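Local coordinates for protein tryptophanyl-tRNA synthetase (Thermus thermophilus, PDB 2EL7) that probably catalyses the ATP-dependent attachment of tryptophan to its cognate tRNA, working as a homodimeric class I aminoacyl-tRNA synthetase, at residues A[8-13]-A[44-49]; A[110-115]-A[120-125]; A[145-148]-A[154-157]. All blocks are in the same frame, centred on the assembly; numbering follows the deposited sequence.

Interaction 1 (A[8-13]-A[44-49]); sequences IQPSGE and YHALTN
Gln-9 and His-45 reach each other through two different staggered positions at chi1: the glutamine CG lies anti to its carbonyl carbon (chi1 -65°), while the histidine CG is anti to its backbone N (chi1 180°). A bend at chi2 of Gln-9 then brings the carboxamide end up to the imidazole. The two flat groups lie close, with their planes 81° apart, but the exact approach is doubtful. Beside these two side chains lies an apolar pair, Pro-10 CG against Ala-46 CB at 4.3 Å, where the CA atoms of the two residues are 7.2 Å apart. Thr-62 and Leu-58 of helix 55-72 pack on this proline and this alanine respectively. Both segments are loops that follow parallel neighbours of the nucleotide-binding fold, strands 4-8 and 37-41. The first loop runs into the predicted HIGH region, which starts at Pro-10; Gln-9, Pro-10 and Ser-11 are predicted to bind ATP. The side chain of Gln-9 is about 7 Å from that of Lys-198 in the predicted KMSKS region. The His-45 ring also stacks with that of Tyr-129 in helix 124-139. Replacing His-45 by an alanine is likely to deprive the Gln-9 carboxamide of the ring it abuts, setting it freer to turn, and to cost Tyr-129 its stacking partner. Further along 8-13, Pro-10 centres an inverse gamma turn, closed weakly from Ser-11 N to Gln-9 O, and an ST turn follows, with Glu-13 N donating to Ser-11 OG at 3.0 Å.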
# COMPACT_ATOMS: atom_id res chain seq x y z
N ILE A 8 12.40 -2.45 14.73
CA ILE A 8 12.12 -2.99 16.05
C ILE A 8 10.76 -3.70 16.04
O ILE A 8 9.73 -3.11 15.67
CB ILE A 8 12.08 -1.86 17.10
CG1 ILE A 8 13.50 -1.36 17.35
CG2 ILE A 8 11.42 -2.35 18.41
CD1 ILE A 8 13.54 -0.24 18.37
N GLN A 9 10.74 -4.97 16.44
CA GLN A 9 9.46 -5.68 16.46
C GLN A 9 8.54 -5.11 17.54
O GLN A 9 8.99 -4.74 18.63
CB GLN A 9 9.70 -7.18 16.68
CG GLN A 9 10.45 -7.81 15.53
CD GLN A 9 9.80 -7.49 14.19
OE1 GLN A 9 8.57 -7.61 14.05
NE2 GLN A 9 10.60 -7.06 13.20
N PRO A 10 7.23 -5.03 17.26
CA PRO A 10 6.24 -4.51 18.20
C PRO A 10 5.99 -5.48 19.38
O PRO A 10 5.00 -6.22 19.41
CB PRO A 10 5.01 -4.32 17.32
CG PRO A 10 5.09 -5.50 16.42
CD PRO A 10 6.56 -5.54 16.04
N SER A 11 6.91 -5.48 20.35
CA SER A 11 6.80 -6.37 21.50
C SER A 11 7.63 -5.90 22.69
O SER A 11 8.73 -5.39 22.52
CB SER A 11 7.27 -7.78 21.11
OG SER A 11 7.68 -8.51 22.26
N GLY A 12 7.11 -6.09 23.90
CA GLY A 12 7.86 -5.68 25.08
C GLY A 12 8.71 -6.79 25.69
O GLY A 12 9.17 -6.66 26.81
N GLU A 13 8.92 -7.89 24.97
CA GLU A 13 9.72 -9.01 25.50
C GLU A 13 11.14 -9.04 24.95
O GLU A 13 11.42 -9.72 23.96
CB GLU A 13 9.05 -10.34 25.16
CG GLU A 13 7.57 -10.42 25.50
CD GLU A 13 7.33 -10.40 27.00
OE1 GLU A 13 7.95 -11.22 27.71
OE2 GLU A 13 6.52 -9.56 27.46
N TYR A 44 3.04 -2.32 11.74
CA TYR A 44 2.35 -2.86 10.57
C TYR A 44 2.73 -4.30 10.27
O TYR A 44 2.00 -5.00 9.57
CB TYR A 44 2.63 -2.00 9.33
CG TYR A 44 1.65 -0.85 9.17
CD1 TYR A 44 2.01 0.33 8.51
CD2 TYR A 44 0.36 -0.94 9.70
CE1 TYR A 44 1.11 1.39 8.39
CE2 TYR A 44 -0.55 0.11 9.58
CZ TYR A 44 -0.17 1.28 8.92
OH TYR A 44 -1.07 2.32 8.82
N HIS A 45 3.87 -4.76 10.80
CA HIS A 45 4.33 -6.14 10.59
C HIS A 45 3.44 -7.13 11.36
O HIS A 45 3.31 -8.29 10.97
CB HIS A 45 5.79 -6.26 11.03
CG HIS A 45 6.39 -7.63 10.87
ND1 HIS A 45 6.14 -8.44 9.78
CD2 HIS A 45 7.28 -8.30 11.64
CE1 HIS A 45 6.84 -9.55 9.89
NE2 HIS A 45 7.54 -9.49 11.01
N ALA A 46 2.81 -6.65 12.44
CA ALA A 46 1.94 -7.51 13.23
C ALA A 46 0.70 -7.91 12.42
O ALA A 46 0.21 -9.02 12.60
CB ALA A 46 1.51 -6.80 14.52
N LEU A 47 0.19 -7.03 11.56
CA LEU A 47 -1.00 -7.35 10.75
C LEU A 47 -0.84 -8.48 9.72
O LEU A 47 -1.85 -8.96 9.19
CB LEU A 47 -1.53 -6.12 10.01
CG LEU A 47 -1.77 -4.77 10.70
CD1 LEU A 47 -2.66 -3.92 9.81
CD2 LEU A 47 -2.42 -4.94 12.02
N THR A 48 0.39 -8.91 9.43
CA THR A 48 0.62 -9.99 8.45
C THR A 48 0.09 -11.36 8.88
O THR A 48 0.06 -12.30 8.09
CB THR A 48 2.12 -10.11 8.10
OG1 THR A 48 2.91 -9.83 9.26
CG2 THR A 48 2.48 -9.13 7.05
N ASN A 49 -0.32 -11.48 10.14
CA ASN A 49 -0.93 -12.72 10.63
C ASN A 49 -2.26 -12.27 11.27
O ASN A 49 -2.43 -12.29 12.50
CB ASN A 49 0.02 -13.41 11.61
CG ASN A 49 1.33 -13.85 10.93
OD1 ASN A 49 1.33 -14.73 10.05
ND2 ASN A 49 2.44 -13.22 11.31

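Interaction 2 (A[110-115]-A[120-125]); sequences TQFKDK and ETVWSG
Lys-115 has the largest share of the surface buried against 120-125, and its course begins at CB on the last turn of helix 110-115. Bends at chi2 (76°) and chi3 (65°) curl the chain, and Leu-126 of the following helix packs against it. CD lies 4.0 Å from the carbonyl O of Thr-121. One atom further, CE comes 3.5 Å from Glu-120 OE1. At the tip, Lys-115 NZ makes a salt bridge to Glu-120 OE1 at 2.8 Å. The ammonium meets the carboxylate on its anti side, 34° out of plane, and the two side chains cross at about a right angle. NZ has a second partner, a water that accepts from it at 2.6 Å and donates to Thr-121 O at 2.7 Å. The geometry is that of two helices, 110-115 and 124-139, joined by a short loop, with Trp-123 at the N-cap position of the second. Inward from the charged pair, Phe-112 CE1 meets Val-122 CG2 obliquely at 3.4 Å. Leu-103 of the second subunit packs on both of these residues, and Ser-124 OG is hydrogen-bonded to Thr-101 O of that subunit, placing this joint at the dimer interface.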
# COMPACT_ATOMS: atom_id res chain seq x y z
N THR A 110 12.73 -16.20 0.42
CA THR A 110 12.78 -17.29 1.34
C THR A 110 11.67 -17.29 2.39
O THR A 110 11.09 -18.34 2.66
CB THR A 110 14.11 -17.33 2.08
OG1 THR A 110 15.16 -17.32 1.12
CG2 THR A 110 14.22 -18.58 2.94
N GLN A 111 11.38 -16.14 2.99
CA GLN A 111 10.37 -16.12 4.04
C GLN A 111 9.01 -16.50 3.53
O GLN A 111 8.37 -17.38 4.09
CB GLN A 111 10.33 -14.76 4.75
CG GLN A 111 11.47 -14.59 5.75
CD GLN A 111 11.10 -13.72 6.96
OE1 GLN A 111 10.01 -13.85 7.54
NE2 GLN A 111 12.01 -12.85 7.37
N PHE A 112 8.57 -15.84 2.47
CA PHE A 112 7.27 -16.15 1.89
C PHE A 112 7.17 -17.62 1.49
O PHE A 112 6.16 -18.27 1.77
CB PHE A 112 7.02 -15.30 0.64
CG PHE A 112 5.87 -15.79 -0.19
CD1 PHE A 112 4.55 -15.54 0.20
CD2 PHE A 112 6.10 -16.53 -1.34
CE1 PHE A 112 3.49 -16.01 -0.56
CE2 PHE A 112 5.04 -17.02 -2.11
CZ PHE A 112 3.73 -16.76 -1.72
N LYS A 113 8.22 -18.13 0.85
CA LYS A 113 8.28 -19.50 0.37
C LYS A 113 8.12 -20.55 1.45
O LYS A 113 7.42 -21.54 1.27
CB LYS A 113 9.60 -19.71 -0.37
CG LYS A 113 9.75 -21.09 -1.00
CD LYS A 113 11.16 -21.58 -0.87
CE LYS A 113 11.40 -22.18 0.49
NZ LYS A 113 12.84 -22.48 0.75
N ASP A 114 8.80 -20.36 2.58
CA ASP A 114 8.72 -21.31 3.68
C ASP A 114 7.34 -21.34 4.31
O ASP A 114 6.86 -22.40 4.71
CB ASP A 114 9.75 -21.00 4.77
CG ASP A 114 11.18 -21.33 4.36
OD1 ASP A 114 11.37 -22.21 3.50
OD2 ASP A 114 12.12 -20.73 4.92
N LYS A 115 6.69 -20.19 4.42
CA LYS A 115 5.37 -20.14 5.02
C LYS A 115 4.38 -20.72 4.02
O LYS A 115 3.44 -21.43 4.39
CB LYS A 115 4.99 -18.70 5.39
CG LYS A 115 3.64 -18.22 4.85
CD LYS A 115 2.44 -18.78 5.63
CE LYS A 115 2.45 -18.26 7.06
NZ LYS A 115 1.31 -18.80 7.83
N GLU A 120 -1.11 -23.32 5.68
CA GLU A 120 -1.55 -22.14 6.37
C GLU A 120 -2.01 -21.17 5.31
O GLU A 120 -1.69 -21.32 4.13
CB GLU A 120 -0.40 -21.61 7.24
CG GLU A 120 -0.05 -22.61 8.35
CD GLU A 120 1.21 -22.26 9.11
OE1 GLU A 120 1.94 -21.34 8.68
OE2 GLU A 120 1.48 -22.92 10.14
N THR A 121 -2.82 -20.20 5.69
CA THR A 121 -3.31 -19.28 4.69
C THR A 121 -2.18 -18.43 4.15
O THR A 121 -1.43 -17.83 4.93
CB THR A 121 -4.38 -18.37 5.26
OG1 THR A 121 -5.50 -19.16 5.67
CG2 THR A 121 -4.82 -17.37 4.20
N VAL A 122 -2.04 -18.38 2.83
CA VAL A 122 -0.99 -17.57 2.28
C VAL A 122 -1.57 -16.19 1.96
O VAL A 122 -2.12 -15.96 0.89
CB VAL A 122 -0.28 -18.27 1.04
CG1 VAL A 122 -1.25 -19.10 0.26
CG2 VAL A 122 0.38 -17.23 0.13
N TRP A 123 -1.46 -15.30 2.94
CA TRP A 123 -1.95 -13.93 2.81
C TRP A 123 -1.06 -13.08 1.88
O TRP A 123 0.17 -13.26 1.82
CB TRP A 123 -2.03 -13.25 4.18
CG TRP A 123 -2.92 -13.96 5.18
CD1 TRP A 123 -2.52 -14.70 6.27
CD2 TRP A 123 -4.36 -14.00 5.18
NE1 TRP A 123 -3.61 -15.20 6.93
CE2 TRP A 123 -4.75 -14.78 6.29
CE3 TRP A 123 -5.34 -13.46 4.36
CZ2 TRP A 123 -6.09 -15.04 6.59
CZ3 TRP A 123 -6.67 -13.71 4.65
CH2 TRP A 123 -7.04 -14.49 5.76
N SER A 124 -1.68 -12.16 1.16
CA SER A 124 -0.92 -11.29 0.25
C SER A 124 0.03 -10.45 1.11
O SER A 124 1.05 -9.98 0.64
CB SER A 124 -1.88 -10.39 -0.55
OG SER A 124 -2.81 -11.17 -1.26
N GLY A 125 -0.34 -10.27 2.37
CA GLY A 125 0.50 -9.55 3.30
C GLY A 125 1.86 -10.21 3.43
O GLY A 125 2.88 -9.52 3.43
O HOH W 1 -1.01 -17.59 7.54

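Interaction 3 (A[145-148]-A[154-157]); sequences VPVG and HIEL
Ile-155 and Val-147 have the most surface buried in this contact, and they meet tip to tip, Ile-155 CD1 against Val-147 CG1 at 3.9 Å. The isoleucine CG1 lies anti to its carbonyl carbon (chi1 -78°), and a partly eclipsed chi2 of 34° then sets CD1 over the ring of His-154, 3.1 Å above its plane and near its centre. Val-147 CG1 thereby has two neighbours: besides the isoleucine methyl it comes obliquely to His-154 CE1, at 3.9 Å. Val-145, third in buried area, presents its CB to Ile-155 CG1 at 4.2 Å, so the isoleucine bridges Val-145 and Val-147, which point to the same side of the chain. The valine-isoleucine contacts are apolar; with the histidine contact the two segments bury 129 Å² together. Val-145 also packs on Ile-137 of helix 124-139, while His-154 packs on Gln-133 of that helix and bonds weakly through ND1 to Gln-151 O. The backbone of Val-145 pairs with Gln-177 and Leu-179. Strand 144-146, helix 153-169 and strand 177-179 thus form a beta-alpha-beta crossover, with the helix packed on its own strand. The connection from strand to helix contains Gly-148, predicted to bind ATP, in keeping with the Rossmann-type catalytic domain of class I synthetases.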
# COMPACT_ATOMS: atom_id res chain seq x y z
N VAL A 145 21.20 -0.75 6.97
CA VAL A 145 20.15 -1.40 7.70
C VAL A 145 20.70 -2.59 8.45
O VAL A 145 21.17 -3.53 7.85
CB VAL A 145 19.04 -1.88 6.75
CG1 VAL A 145 17.88 -2.48 7.57
CG2 VAL A 145 18.53 -0.73 5.89
N PRO A 146 20.66 -2.55 9.79
CA PRO A 146 21.17 -3.69 10.56
C PRO A 146 20.19 -4.84 10.49
O PRO A 146 19.00 -4.65 10.70
CB PRO A 146 21.32 -3.14 11.96
CG PRO A 146 20.24 -2.12 12.03
CD PRO A 146 20.32 -1.43 10.69
N VAL A 147 20.69 -6.03 10.16
CA VAL A 147 19.85 -7.23 10.04
C VAL A 147 20.61 -8.52 10.39
O VAL A 147 21.85 -8.55 10.33
CB VAL A 147 19.32 -7.39 8.60
CG1 VAL A 147 18.42 -6.22 8.22
CG2 VAL A 147 20.51 -7.49 7.65
N GLY A 148 19.87 -9.57 10.73
CA GLY A 148 20.47 -10.86 11.03
C GLY A 148 20.93 -11.46 9.72
O GLY A 148 20.50 -11.02 8.66
N HIS A 154 15.79 -9.17 1.86
CA HIS A 154 14.97 -7.98 1.65
C HIS A 154 15.82 -6.72 1.45
O HIS A 154 15.34 -5.73 0.90
CB HIS A 154 13.91 -7.81 2.77
CG HIS A 154 14.42 -7.21 4.05
ND1 HIS A 154 15.15 -7.93 4.98
CD2 HIS A 154 14.22 -5.99 4.60
CE1 HIS A 154 15.36 -7.18 6.05
NE2 HIS A 154 14.80 -6.00 5.84
N ILE A 155 17.07 -6.73 1.88
CA ILE A 155 17.88 -5.55 1.61
C ILE A 155 18.26 -5.63 0.13
O ILE A 155 18.35 -4.60 -0.54
CB ILE A 155 19.16 -5.44 2.48
CG1 ILE A 155 18.84 -4.93 3.89
CG2 ILE A 155 20.02 -4.33 1.97
CD1 ILE A 155 17.53 -5.34 4.49
N GLU A 156 18.49 -6.83 -0.40
CA GLU A 156 18.82 -6.97 -1.82
C GLU A 156 17.63 -6.55 -2.69
O GLU A 156 17.81 -5.92 -3.74
CB GLU A 156 19.25 -8.41 -2.15
CG GLU A 156 20.67 -8.72 -1.63
CD GLU A 156 21.01 -10.23 -1.55
OE1 GLU A 156 22.17 -10.54 -1.16
OE2 GLU A 156 20.14 -11.10 -1.86
N LEU A 157 16.41 -6.88 -2.26
CA LEU A 157 15.23 -6.49 -3.03
C LEU A 157 15.17 -4.98 -3.07
O LEU A 157 14.90 -4.39 -4.12
CB LEU A 157 13.95 -7.03 -2.37
CG LEU A 157 12.63 -6.60 -3.04
CD1 LEU A 157 12.49 -7.30 -4.38
CD2 LEU A 157 11.44 -6.90 -2.13

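Along the chain the three contacts come in series, each closing before the next opens, and all lie within the class I synthetase catalytic fold. Interaction 1 joins loops following strands 4-8 and 37-41, interaction 2 sits where a loop joins helix 110-115 to helix 124-139, and interaction 3 pairs the strand after that helix with helix 153-169. Their centres are 16 to 18 Å apart. Interactions 1 and 2 touch by packing, Thr-48 CG2 lying 3.7 Å from Gly-125 O. Interaction 1 combines predicted ATP-binding residues with contact to the second subunit; interaction 2 has the latter alone, away from the predicted substrate sites. Interaction 3 includes predicted ATP-binding Gly-148, and no other chain touches its segments.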